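Local atomic coordinates of pseudoalteromonas arctica PAMC 21717 (Pseudoalteromonas arctica, PDB entry 5YL7), a protein that hydrolyses peptide bonds as a cold-active serine protease of the subtilase family, probably through a Ser-His-Asp catalytic triad, and binds calcium ions. Residues Asp10-Tyr14 with Val118-Ala122; Ala48-Asn53 with Ala110-Glu116; Gly20-Ala26 with Ile328-Ala332; Val218-Val224 with Ile240-Gly246; Leu293-Lys298 with Ala334-Ser339. One frame throughout, in Å; residues are numbered along the deposited sequence.

Contact 1. Residues Asp10-Tyr14 with Val118-Ala122; sequences DQWHY and VAGVA. With CA (calcium ion), chain C.
Q11 pairs its side-chain amide with the backbone of A119, accepting from the N-H and donating to the carbonyl. CG anti to the carbonyl carbon (chi1 -66°) and an extended chain beyond it carry the amide across. The first bond, A119 N to Q11 OE1 at 2.9 Å, is almost straight (175°) and lies in the plane of the Q11 carbonyl, on a lone pair. The second, Q11 NE2 to A119 O at 3.3 Å, is longer and more bent. Y14 OH donates to A119 O over 2.7 Å from above the plane of that carbonyl, so two donors grip one buried oxygen. Since NE2 also donates to L259 O, the amide is fixed against flipping. Replacing Q11 with an alanine would probably leave A119 N without this acceptor and Y14 alone of the pair on A119 O.

The 118-122 segment lies in the irregular connection between helix 100-109 and strand 126-131 of the subtilase fold, and V118 O binds a calcium ion at 2.4 Å. The amide pairing thus holds the N-terminal arm one residue from a ligand of that ion.

Packing contacts flank the polar set. V118 CB lies against the Q11 amide, 3.4 Å from NE2, the two side chains crossing at about a right angle. On the Y14 ring, CE1 meets V121 CG2 obliquely at 3.5 Å, while CE2 lies 4.0 Å from A119 CB.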
# COMPACT_ATOMS: atom_id res chain seq x y z
N ASP A 10 -9.14 -15.30 -8.92
CA ASP A 10 -7.69 -15.34 -8.92
C ASP A 10 -7.07 -14.57 -7.71
O ASP A 10 -5.91 -14.80 -7.39
CB ASP A 10 -7.10 -14.76 -10.25
CG ASP A 10 -7.37 -15.61 -11.50
OD1 ASP A 10 -7.45 -16.83 -11.29
OD2 ASP A 10 -7.55 -15.02 -12.57
N GLN A 11 -7.88 -13.72 -7.10
CA GLN A 11 -7.40 -12.92 -5.96
C GLN A 11 -7.64 -13.70 -4.67
O GLN A 11 -8.35 -13.36 -3.78
CB GLN A 11 -8.13 -11.56 -5.94
CG GLN A 11 -7.75 -10.72 -7.15
CD GLN A 11 -8.35 -9.37 -7.15
OE1 GLN A 11 -9.57 -9.18 -7.26
NE2 GLN A 11 -7.49 -8.34 -6.97
N TRP A 12 -6.84 -14.81 -4.58
CA TRP A 12 -6.91 -15.72 -3.43
C TRP A 12 -6.76 -15.00 -2.10
O TRP A 12 -7.28 -15.39 -1.05
CB TRP A 12 -5.84 -16.83 -3.55
CG TRP A 12 -4.44 -16.32 -3.70
CD1 TRP A 12 -3.74 -16.09 -4.81
CD2 TRP A 12 -3.57 -15.91 -2.60
NE1 TRP A 12 -2.53 -15.54 -4.53
CE2 TRP A 12 -2.41 -15.41 -3.17
CE3 TRP A 12 -3.67 -15.91 -1.21
CZ2 TRP A 12 -1.35 -14.88 -2.40
CZ3 TRP A 12 -2.62 -15.39 -0.46
CH2 TRP A 12 -1.48 -14.90 -1.05
N HIS A 13 -5.93 -13.94 -2.18
CA HIS A 13 -5.56 -13.14 -1.05
C HIS A 13 -6.71 -12.38 -0.40
O HIS A 13 -6.61 -11.89 0.70
CB HIS A 13 -4.39 -12.24 -1.42
CG HIS A 13 -4.50 -11.63 -2.76
ND1 HIS A 13 -5.07 -10.38 -2.95
CD2 HIS A 13 -4.18 -12.11 -4.02
CE1 HIS A 13 -5.10 -10.18 -4.29
NE2 HIS A 13 -4.56 -11.17 -4.97
N TYR A 14 -7.86 -12.30 -1.06
CA TYR A 14 -9.06 -11.72 -0.51
C TYR A 14 -9.97 -12.67 0.21
O TYR A 14 -10.75 -12.22 1.04
CB TYR A 14 -9.88 -11.02 -1.60
CG TYR A 14 -9.23 -9.79 -2.28
CD1 TYR A 14 -8.11 -9.16 -1.74
CD2 TYR A 14 -9.78 -9.32 -3.45
CE1 TYR A 14 -7.60 -8.05 -2.37
CE2 TYR A 14 -9.27 -8.22 -4.06
CZ TYR A 14 -8.19 -7.56 -3.52
OH TYR A 14 -7.64 -6.42 -4.14
N VAL A 118 -10.37 -6.82 -11.70
CA VAL A 118 -10.20 -7.17 -10.30
C VAL A 118 -11.09 -6.46 -9.32
O VAL A 118 -11.84 -5.52 -9.76
CB VAL A 118 -8.67 -6.97 -9.90
CG1 VAL A 118 -7.76 -7.89 -10.68
CG2 VAL A 118 -8.28 -5.54 -10.11
N ALA A 119 -10.99 -6.82 -8.04
CA ALA A 119 -11.59 -6.09 -6.98
C ALA A 119 -10.55 -5.42 -6.10
O ALA A 119 -9.35 -5.76 -6.19
CB ALA A 119 -12.48 -7.02 -6.16
N GLY A 120 -11.01 -4.47 -5.32
CA GLY A 120 -10.17 -3.76 -4.35
C GLY A 120 -10.65 -4.06 -2.97
O GLY A 120 -11.81 -4.41 -2.70
N VAL A 121 -9.77 -3.92 -1.94
CA VAL A 121 -10.13 -4.21 -0.56
C VAL A 121 -11.14 -3.24 -0.04
O VAL A 121 -12.11 -3.64 0.63
CB VAL A 121 -8.84 -4.20 0.29
CG1 VAL A 121 -9.18 -4.33 1.76
CG2 VAL A 121 -7.91 -5.33 -0.15
N ALA A 122 -10.91 -1.95 -0.24
CA ALA A 122 -11.80 -0.88 0.20
C ALA A 122 -12.34 -0.21 -1.03
O ALA A 122 -12.06 0.95 -1.32
CB ALA A 122 -11.12 0.09 1.13
CA CA C . -13.09 -4.38 -11.40

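Contact 2. Residues Ala48-Asn53 with Ala110-Glu116; sequences ADLNAN and AVTNNGE. With CA (calcium ion), chain C.
D49 and V111 bring the two irregular segments together through their backbones, V111 N donating to D49 O over 2.8 Å from above the carbonyl plane, with the closest CA pair, L50 and A110, 4.7 Å apart. The side chain of D49 then reaches into the loop formed by 110-116 and holds the calcium ion with both carboxylate oxygens, OD1 at 2.4 Å and OD2 at 2.5 Å. From the other segment come V111 O, N114 OD1 and E116 O; D5 and V118 complete the site. An aspartate facing a loop that gives backbone carbonyls and an asparagine side chain resembles the high-affinity calcium site of subtilisins.

N114 serves twice. Its OD1 binds the ion at 2.5 Å, while its ND2 donates to D49 OD1 over 2.8 Å, and the amide and carboxylate planes are only 3° apart. With chi1 at 66°, CG of N114 sits between its own backbone N and carbonyl carbon, which turns the amide inward to the metal.

Away from the ion, V111 CG2 packs against A52 CB at 4.0 Å, and N53 crosses V111 obliquely while its ND2 donates to A109 O. On the outer side, E116 stretches its chain toward A48, and a water donates to both A48 O and E116 OE2.

The ligand oxygens crowd one another, with D49 OD2 and E116 O 3.2 Å apart and not hydrogen-bonded. Such packing of oxygens is explained by the shared cation, so loss of calcium would probably leave them repelling one another and the loop less firmly held to 48-53.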
# COMPACT_ATOMS: atom_id res chain seq x y z
N ALA A 48 -8.35 1.63 -16.50
CA ALA A 48 -9.81 1.54 -16.59
C ALA A 48 -10.52 0.96 -15.41
O ALA A 48 -11.67 1.26 -15.09
CB ALA A 48 -10.24 0.74 -17.83
N ASP A 49 -9.79 0.05 -14.67
CA ASP A 49 -10.35 -0.60 -13.49
C ASP A 49 -9.97 0.05 -12.15
O ASP A 49 -10.08 -0.52 -11.11
CB ASP A 49 -10.04 -2.10 -13.43
CG ASP A 49 -11.07 -2.95 -12.79
OD1 ASP A 49 -12.28 -2.59 -12.86
OD2 ASP A 49 -10.71 -4.00 -12.16
N LEU A 50 -9.44 1.29 -12.28
CA LEU A 50 -8.97 2.05 -11.08
C LEU A 50 -9.43 3.50 -11.10
O LEU A 50 -9.70 4.07 -10.04
CB LEU A 50 -7.41 1.98 -11.09
CG LEU A 50 -6.73 2.67 -9.91
CD1 LEU A 50 -7.19 2.08 -8.57
CD2 LEU A 50 -5.24 2.61 -10.11
N ASN A 51 -9.37 4.16 -12.27
CA ASN A 51 -9.41 5.63 -12.30
C ASN A 51 -10.64 6.23 -11.68
O ASN A 51 -10.52 7.32 -11.12
CB ASN A 51 -9.19 6.14 -13.74
CG ASN A 51 -8.79 7.50 -13.76
OD1 ASN A 51 -9.56 8.38 -14.35
ND2 ASN A 51 -7.71 7.83 -13.19
N ALA A 52 -11.77 5.60 -11.74
CA ALA A 52 -12.92 6.21 -11.09
C ALA A 52 -12.79 6.44 -9.61
O ALA A 52 -13.50 7.19 -8.98
CB ALA A 52 -14.18 5.42 -11.32
N ASN A 53 -11.85 5.63 -8.95
CA ASN A 53 -11.59 5.77 -7.54
C ASN A 53 -10.39 6.58 -7.24
O ASN A 53 -9.95 6.63 -6.05
CB ASN A 53 -11.50 4.38 -6.88
CG ASN A 53 -12.81 3.70 -6.73
OD1 ASN A 53 -13.87 4.35 -6.95
ND2 ASN A 53 -12.81 2.41 -6.40
N ALA A 110 -9.30 -0.79 -6.32
CA ALA A 110 -9.76 -1.08 -7.68
C ALA A 110 -11.28 -1.01 -7.67
O ALA A 110 -11.98 -1.38 -6.75
CB ALA A 110 -9.33 -2.42 -8.17
N VAL A 111 -11.77 -0.57 -8.85
CA VAL A 111 -13.22 -0.47 -9.08
C VAL A 111 -13.82 -1.85 -9.10
O VAL A 111 -13.33 -2.71 -9.83
CB VAL A 111 -13.49 0.29 -10.35
CG1 VAL A 111 -15.05 0.32 -10.56
CG2 VAL A 111 -12.94 1.71 -10.38
N THR A 112 -14.79 -2.10 -8.27
CA THR A 112 -15.32 -3.40 -7.98
C THR A 112 -16.82 -3.46 -8.40
O THR A 112 -17.52 -2.47 -8.36
CB THR A 112 -15.08 -3.70 -6.51
OG1 THR A 112 -13.63 -3.67 -6.32
CG2 THR A 112 -15.55 -5.02 -6.04
N ASN A 113 -17.21 -4.70 -8.72
CA ASN A 113 -18.62 -4.95 -9.18
C ASN A 113 -18.88 -4.27 -10.42
O ASN A 113 -20.07 -3.97 -10.72
CB ASN A 113 -19.63 -4.56 -8.12
CG ASN A 113 -19.80 -5.63 -7.20
OD1 ASN A 113 -19.95 -6.80 -7.62
ND2 ASN A 113 -19.92 -5.26 -5.92
N ASN A 114 -17.89 -4.03 -11.28
CA ASN A 114 -18.05 -3.45 -12.60
C ASN A 114 -17.90 -4.47 -13.73
O ASN A 114 -17.72 -4.11 -14.87
CB ASN A 114 -17.15 -2.21 -12.82
CG ASN A 114 -15.66 -2.57 -12.81
OD1 ASN A 114 -15.26 -3.63 -12.28
ND2 ASN A 114 -14.85 -1.75 -13.43
N GLY A 115 -17.87 -5.76 -13.38
CA GLY A 115 -17.78 -6.76 -14.38
C GLY A 115 -16.57 -6.88 -15.16
O GLY A 115 -16.45 -7.50 -16.25
N GLU A 116 -15.46 -6.23 -14.64
CA GLU A 116 -14.23 -6.05 -15.35
C GLU A 116 -13.04 -6.30 -14.38
O GLU A 116 -13.14 -5.81 -13.26
CB GLU A 116 -14.09 -4.61 -15.88
CG GLU A 116 -12.89 -4.34 -16.70
CD GLU A 116 -12.92 -2.91 -17.31
OE1 GLU A 116 -11.88 -2.57 -17.93
OE2 GLU A 116 -13.95 -2.17 -17.11
CA CA C . -13.09 -4.38 -11.40
O HOH W 1 -13.90 0.66 -16.70

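Contact 3. Residues Gly20-Ala26 with Ile328-Ala332; sequences GLNLPTA and IVDAA
N22 lies alongside D330, the two side chains pointing the same way, and its ND2 donates to D330 OD1 over 2.8 Å. The bond is nearly straight (168°) and near the amide plane of N22 but reaches the oxygen from above the carboxylate plane; the two flat groups are turned 61° apart. With CG of D330 anti to its N (chi1 175°), OD1 can also accept from A333 N as the N-cap of helix 331-338. A leucine in place of D330 would probably leave N22 ND2 and A333 N without the oxygen they share.

Beside this pair, A331 N donates to L21 O at 2.9 Å, while A332 N makes a weak bond to N22 O. A water donates to both G20 O and V329 O. The contact joins the chain leading into helix 23-27, near the N-terminus, to the start of the C-terminal helix 331-338 of the subtilase fold.

Beneath the polar layer, L23 CD2 touches A331 CB at 3.6 Å, and A26 CB lies 3.7 Å from the same methyl. L21 runs side by side with V329, CD1 to CB 4.1 Å. Helix 280-297 adjoins this apolar layer through H286, V290 and L293.

The chemistry implies a helix start held in two ways: capped by its own aspartate, which N22 probably helps to position, and tied through its first N-H to L21.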
# COMPACT_ATOMS: atom_id res chain seq x y z
N GLY A 20 -5.94 -15.74 2.97
CA GLY A 20 -6.71 -14.59 2.59
C GLY A 20 -7.15 -13.72 3.73
O GLY A 20 -7.01 -14.00 4.90
N LEU A 21 -7.68 -12.54 3.33
CA LEU A 21 -8.02 -11.45 4.22
C LEU A 21 -9.42 -11.51 4.84
O LEU A 21 -9.82 -10.63 5.58
CB LEU A 21 -7.83 -10.11 3.51
CG LEU A 21 -7.38 -8.93 4.34
CD1 LEU A 21 -5.95 -9.04 4.82
CD2 LEU A 21 -7.63 -7.65 3.57
N ASN A 22 -10.22 -12.53 4.45
CA ASN A 22 -11.58 -12.72 4.97
C ASN A 22 -12.45 -11.52 4.65
O ASN A 22 -13.19 -11.06 5.52
CB ASN A 22 -11.56 -13.05 6.48
CG ASN A 22 -12.79 -13.76 6.94
OD1 ASN A 22 -13.45 -14.47 6.15
ND2 ASN A 22 -13.12 -13.57 8.21
N LEU A 23 -12.39 -11.09 3.39
CA LEU A 23 -13.13 -9.90 2.92
C LEU A 23 -14.63 -10.11 2.65
O LEU A 23 -15.39 -9.19 2.96
CB LEU A 23 -12.44 -9.30 1.76
CG LEU A 23 -11.26 -8.41 2.17
CD1 LEU A 23 -10.30 -8.22 0.99
CD2 LEU A 23 -11.75 -7.06 2.72
N PRO A 24 -15.07 -11.24 2.05
CA PRO A 24 -16.50 -11.25 1.68
C PRO A 24 -17.43 -10.96 2.81
O PRO A 24 -18.41 -10.13 2.59
CB PRO A 24 -16.63 -12.68 1.11
CG PRO A 24 -15.31 -12.94 0.43
CD PRO A 24 -14.32 -12.34 1.44
N THR A 25 -17.25 -11.47 3.98
CA THR A 25 -18.07 -11.17 5.08
C THR A 25 -17.96 -9.74 5.55
O THR A 25 -18.90 -9.04 5.95
CB THR A 25 -17.81 -12.16 6.30
OG1 THR A 25 -18.25 -13.42 5.79
CG2 THR A 25 -18.60 -11.69 7.54
N ALA A 26 -16.69 -9.18 5.50
CA ALA A 26 -16.54 -7.78 5.85
C ALA A 26 -17.35 -6.85 4.96
O ALA A 26 -17.93 -5.88 5.47
CB ALA A 26 -15.04 -7.43 5.78
N ILE A 328 -2.76 -12.83 11.18
CA ILE A 328 -3.13 -12.32 9.85
C ILE A 328 -4.36 -11.44 10.02
O ILE A 328 -5.34 -11.83 10.66
CB ILE A 328 -3.40 -13.45 8.88
CG1 ILE A 328 -2.15 -14.32 8.70
CG2 ILE A 328 -3.95 -12.95 7.52
CD1 ILE A 328 -2.39 -15.65 8.03
N VAL A 329 -4.34 -10.24 9.45
CA VAL A 329 -5.51 -9.35 9.49
C VAL A 329 -6.77 -10.08 8.97
O VAL A 329 -6.69 -10.73 7.94
CB VAL A 329 -5.20 -8.04 8.70
CG1 VAL A 329 -6.48 -7.23 8.45
CG2 VAL A 329 -4.16 -7.27 9.43
N ASP A 330 -7.81 -9.90 9.76
CA ASP A 330 -9.10 -10.53 9.45
C ASP A 330 -10.08 -9.42 9.27
O ASP A 330 -10.50 -8.78 10.20
CB ASP A 330 -9.48 -11.48 10.61
CG ASP A 330 -10.81 -12.10 10.48
OD1 ASP A 330 -11.67 -11.64 9.69
OD2 ASP A 330 -11.09 -13.11 11.22
N ALA A 331 -10.38 -9.16 7.98
CA ALA A 331 -11.21 -7.97 7.69
C ALA A 331 -12.55 -8.05 8.39
O ALA A 331 -13.07 -7.04 8.86
CB ALA A 331 -11.42 -7.84 6.22
N ALA A 332 -13.17 -9.21 8.33
CA ALA A 332 -14.53 -9.35 8.95
C ALA A 332 -14.53 -9.08 10.42
O ALA A 332 -15.37 -8.32 10.96
CB ALA A 332 -15.10 -10.70 8.66
O HOH W 2 -7.88 -13.13 7.35

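Contact 4. Residues Val218-Val224 with Ile240-Gly246; sequences VVNVASV and IDVAAPG. With CA (calcium ion), chain F.
V221 to V224 pair with V242 to P245 as parallel strands, their short axes 41° apart. Backbone bonds run alternately across the seam: D241 N to N220 O, A222 N to V242 O (3.0 Å), A244 N to A222 O, V224 N to A244 O and G246 N to V224 O.

The metal end is made by D241, whose chi1 of -65° puts CG beside its backbone N and brings OD2 to two partners. OD2 binds calcium at 2.4 Å and accepts from N220 N over 2.8 Å with its anti lone pair, while OD1 makes a longer metal bond of 2.8 Å and accepts from K311. V218 O binds the ion at 2.3 Å, and five waters and E307 complete the shell.

Apolar contacts fall on two faces. V221 CG2 meets V242 CG2, and V221 CG1 meets A244 CB, each pair 4.2 Å apart. On the face of A222, its CB touches I240 CG2 at 3.7 Å, and V224 CG1 rests against A243 CB.

Strand 242-245 edges the central parallel subtilase sheet; strand 195-199 borders 219-224 on its other flank, helix 280-297 packs on V221 and A244, and helix 12-15 reaches P245.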
# COMPACT_ATOMS: atom_id res chain seq x y z
N VAL A 218 3.27 3.60 13.82
CA VAL A 218 2.88 3.08 12.51
C VAL A 218 2.39 1.70 12.66
O VAL A 218 2.71 0.98 13.60
CB VAL A 218 4.05 3.16 11.49
CG1 VAL A 218 4.63 4.57 11.40
CG2 VAL A 218 5.15 2.19 11.77
N VAL A 219 1.65 1.25 11.65
CA VAL A 219 1.22 -0.17 11.55
C VAL A 219 2.18 -0.82 10.55
O VAL A 219 2.09 -0.60 9.34
CB VAL A 219 -0.22 -0.30 11.06
CG1 VAL A 219 -0.65 -1.72 11.04
CG2 VAL A 219 -1.17 0.57 11.91
N ASN A 220 3.12 -1.62 11.06
CA ASN A 220 4.16 -2.25 10.25
C ASN A 220 3.74 -3.65 9.93
O ASN A 220 3.31 -4.43 10.82
CB ASN A 220 5.51 -2.24 10.99
CG ASN A 220 6.65 -2.51 10.06
OD1 ASN A 220 6.61 -2.25 8.89
ND2 ASN A 220 7.78 -3.02 10.64
N VAL A 221 3.79 -3.98 8.64
CA VAL A 221 3.09 -5.17 8.10
C VAL A 221 4.09 -6.14 7.48
O VAL A 221 4.83 -5.80 6.55
CB VAL A 221 2.10 -4.72 7.03
CG1 VAL A 221 1.34 -5.92 6.46
CG2 VAL A 221 1.11 -3.71 7.61
N ALA A 222 4.04 -7.38 8.01
CA ALA A 222 4.77 -8.54 7.43
C ALA A 222 3.88 -9.19 6.39
O ALA A 222 2.66 -9.06 6.35
CB ALA A 222 5.16 -9.51 8.51
N SER A 223 4.50 -9.99 5.51
CA SER A 223 3.82 -10.66 4.43
C SER A 223 3.68 -12.15 4.62
O SER A 223 4.72 -12.80 4.97
CB SER A 223 4.57 -10.45 3.15
OG SER A 223 3.98 -11.22 2.09
N VAL A 224 2.51 -12.72 4.43
CA VAL A 224 2.29 -14.15 4.28
C VAL A 224 2.09 -14.49 2.85
O VAL A 224 1.59 -13.73 2.01
CB VAL A 224 1.19 -14.72 5.15
CG1 VAL A 224 1.51 -14.54 6.64
CG2 VAL A 224 -0.16 -14.13 4.82
N ILE A 240 6.86 -5.74 14.11
CA ILE A 240 5.74 -6.11 13.18
C ILE A 240 4.50 -6.07 14.03
O ILE A 240 4.43 -6.66 15.15
CB ILE A 240 5.92 -7.51 12.63
CG1 ILE A 240 7.25 -7.62 11.77
CG2 ILE A 240 4.72 -7.86 11.75
CD1 ILE A 240 7.37 -6.80 10.60
N ASP A 241 3.47 -5.38 13.51
CA ASP A 241 2.20 -5.34 14.20
C ASP A 241 1.28 -6.42 13.80
O ASP A 241 0.60 -7.09 14.63
CB ASP A 241 1.54 -3.98 13.93
CG ASP A 241 2.35 -2.86 14.53
OD1 ASP A 241 2.55 -2.89 15.80
OD2 ASP A 241 2.80 -1.91 13.85
N VAL A 242 1.16 -6.67 12.48
CA VAL A 242 0.25 -7.66 11.86
C VAL A 242 0.88 -8.19 10.59
O VAL A 242 1.84 -7.60 10.08
CB VAL A 242 -1.13 -7.05 11.52
CG1 VAL A 242 -1.84 -6.50 12.76
CG2 VAL A 242 -0.99 -5.96 10.46
N ALA A 243 0.32 -9.28 10.08
CA ALA A 243 0.65 -9.77 8.78
C ALA A 243 -0.52 -9.72 7.85
O ALA A 243 -1.67 -9.76 8.28
CB ALA A 243 1.17 -11.19 8.87
N ALA A 244 -0.23 -9.76 6.55
CA ALA A 244 -1.29 -9.83 5.52
C ALA A 244 -0.69 -10.53 4.31
O ALA A 244 0.54 -10.54 4.17
CB ALA A 244 -1.84 -8.44 5.21
N PRO A 245 -1.52 -11.00 3.37
CA PRO A 245 -0.96 -11.62 2.18
C PRO A 245 -0.22 -10.66 1.32
O PRO A 245 -0.77 -9.68 0.81
CB PRO A 245 -2.24 -12.19 1.49
CG PRO A 245 -3.31 -11.39 2.01
CD PRO A 245 -2.99 -11.11 3.42
N GLY A 246 1.06 -10.96 1.04
CA GLY A 246 1.85 -10.34 0.03
C GLY A 246 2.37 -11.21 -1.08
O GLY A 246 3.01 -10.75 -1.99
CA CA F . 3.20 -0.22 15.52
O HOH W 3 5.10 1.47 15.41
O HOH W 4 4.68 -2.36 16.73
O HOH W 5 3.54 -0.61 17.85
O HOH W 6 5.39 -1.29 15.22
O HOH W 7 2.50 2.00 16.52

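Contact 5. Residues Leu293-Lys298 with Ala334-Ser339; sequences LIKQAK and AVAAAS
L293 and V335 cross obliquely where helices 280-297 and 331-338 run together, V335 CG2 coming against L293 CB at 3.6 Å. V335 presents this methyl because CG2 is anti to its carbonyl carbon, with CG1 anti to the backbone N (chi1 162°). The short helix axes approach to 8.5 Å with their directions 24° apart, a nearly parallel pairing in which the small side chains of 334-338 let the backbones come close.

I294 divides its branches between two alanines one turn apart. CD1 reaches A334 CB at 4.0 Å, and CG2 meets A338 CB at 3.9 Å, so the side chain spans the turn that separates them. I309 and L310 of helix 303-312 also touch it.

A338 is the other centre of the packing, its methyl also meeting A297 CB at 3.9 Å. Beyond it K298 lays its CB 3.4 Å from A338 O, after which the chain leads away to a long, weak ion pair with D300. S339 folds back on its own helix, OG donating to V335 O over 2.7 Å from above the carbonyl plane, and the same OG lies 3.8 Å from A297 CB.

The contact is mainly apolar, and no hydrogen bond joins the two segments. Its cohesion therefore rests on the fit of methyl and branched side chains, while S339 OG bonds within its own helix and the K298 amine leads away.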
# COMPACT_ATOMS: atom_id res chain seq x y z
N LEU A 293 -11.93 0.24 5.88
CA LEU A 293 -13.19 -0.41 6.28
C LEU A 293 -13.50 -0.02 7.69
O LEU A 293 -14.68 0.33 8.03
CB LEU A 293 -13.15 -1.91 6.11
CG LEU A 293 -12.78 -2.43 4.75
CD1 LEU A 293 -12.89 -3.96 4.73
CD2 LEU A 293 -13.61 -1.80 3.65
N ILE A 294 -12.55 -0.11 8.59
CA ILE A 294 -12.70 0.30 9.97
C ILE A 294 -13.14 1.69 10.05
O ILE A 294 -14.08 2.02 10.89
CB ILE A 294 -11.36 0.07 10.77
CG1 ILE A 294 -11.08 -1.39 10.93
CG2 ILE A 294 -11.40 0.80 12.08
CD1 ILE A 294 -9.60 -1.68 11.29
N LYS A 295 -12.57 2.64 9.34
CA LYS A 295 -12.92 4.06 9.42
C LYS A 295 -14.33 4.29 8.90
O LYS A 295 -14.98 5.20 9.45
CB LYS A 295 -11.87 4.88 8.65
CG LYS A 295 -11.99 6.36 8.85
CD LYS A 295 -11.65 6.77 10.26
CE LYS A 295 -11.52 8.27 10.39
NZ LYS A 295 -11.23 8.76 11.68
N GLN A 296 -14.82 3.57 7.94
CA GLN A 296 -16.25 3.70 7.55
C GLN A 296 -17.12 3.30 8.73
O GLN A 296 -18.09 3.99 9.07
CB GLN A 296 -16.58 2.87 6.37
CG GLN A 296 -18.08 3.00 5.95
CD GLN A 296 -18.50 1.99 4.98
OE1 GLN A 296 -17.74 1.31 4.29
NE2 GLN A 296 -19.79 1.91 4.72
N ALA A 297 -16.83 2.20 9.37
CA ALA A 297 -17.66 1.68 10.48
C ALA A 297 -17.54 2.55 11.68
O ALA A 297 -18.52 2.66 12.46
CB ALA A 297 -17.27 0.26 10.78
N LYS A 298 -16.42 3.17 11.98
CA LYS A 298 -16.12 3.98 13.16
C LYS A 298 -15.50 5.29 12.66
O LYS A 298 -14.28 5.49 12.72
CB LYS A 298 -15.19 3.17 14.05
CG LYS A 298 -15.01 3.84 15.43
CD LYS A 298 -14.13 2.96 16.29
CE LYS A 298 -13.63 3.56 17.60
NZ LYS A 298 -14.80 4.05 18.41
N ALA A 334 -12.23 -7.32 12.12
CA ALA A 334 -11.92 -5.96 12.32
C ALA A 334 -13.14 -5.04 12.16
O ALA A 334 -13.33 -4.17 12.96
CB ALA A 334 -10.77 -5.53 11.35
N VAL A 335 -13.91 -5.29 11.08
CA VAL A 335 -15.13 -4.47 10.90
C VAL A 335 -16.12 -4.72 12.03
O VAL A 335 -16.69 -3.73 12.51
CB VAL A 335 -15.67 -4.74 9.52
CG1 VAL A 335 -17.13 -4.32 9.35
CG2 VAL A 335 -14.78 -4.19 8.43
N ALA A 336 -16.26 -5.95 12.47
CA ALA A 336 -17.12 -6.23 13.61
C ALA A 336 -16.69 -5.48 14.83
O ALA A 336 -17.50 -4.89 15.60
CB ALA A 336 -17.15 -7.71 13.90
N ALA A 337 -15.39 -5.42 15.10
CA ALA A 337 -14.86 -4.71 16.23
C ALA A 337 -14.97 -3.23 16.14
O ALA A 337 -15.01 -2.54 17.18
CB ALA A 337 -13.37 -5.12 16.48
N ALA A 338 -15.07 -2.69 14.94
CA ALA A 338 -15.23 -1.27 14.76
C ALA A 338 -16.72 -0.88 14.73
O ALA A 338 -17.01 0.30 14.64
CB ALA A 338 -14.65 -0.93 13.41
N SER A 339 -17.64 -1.83 14.70
CA SER A 339 -19.10 -1.57 14.58
C SER A 339 -19.74 -1.49 16.00
O SER A 339 -20.98 -1.20 15.96
CB SER A 339 -19.72 -2.62 13.66
OG SER A 339 -19.19 -2.61 12.34

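Contacts 1 and 2 share one calcium ion, their centres about 12 Å apart, and V118 N probably bonds to D49 OD2 over 2.9 Å. Contact 4 holds a different calcium on the opposite side of the chain's centre from contact 2, about 26 Å away between centres. Contact 3 lies between: H13 O probably accepts from L21 N (2.9 Å), linking contact 1, and V329 N probably donates to A243 O (3.0 Å), linking contact 4. Helix 331-338 carries on from contact 3 into contact 5, and L23 CD2 of contact 3 packs 3.9 Å from L293 CD1 of contact 5. G246 of contact 4 lies near, without touching, the probable triad S281, H100 and D41.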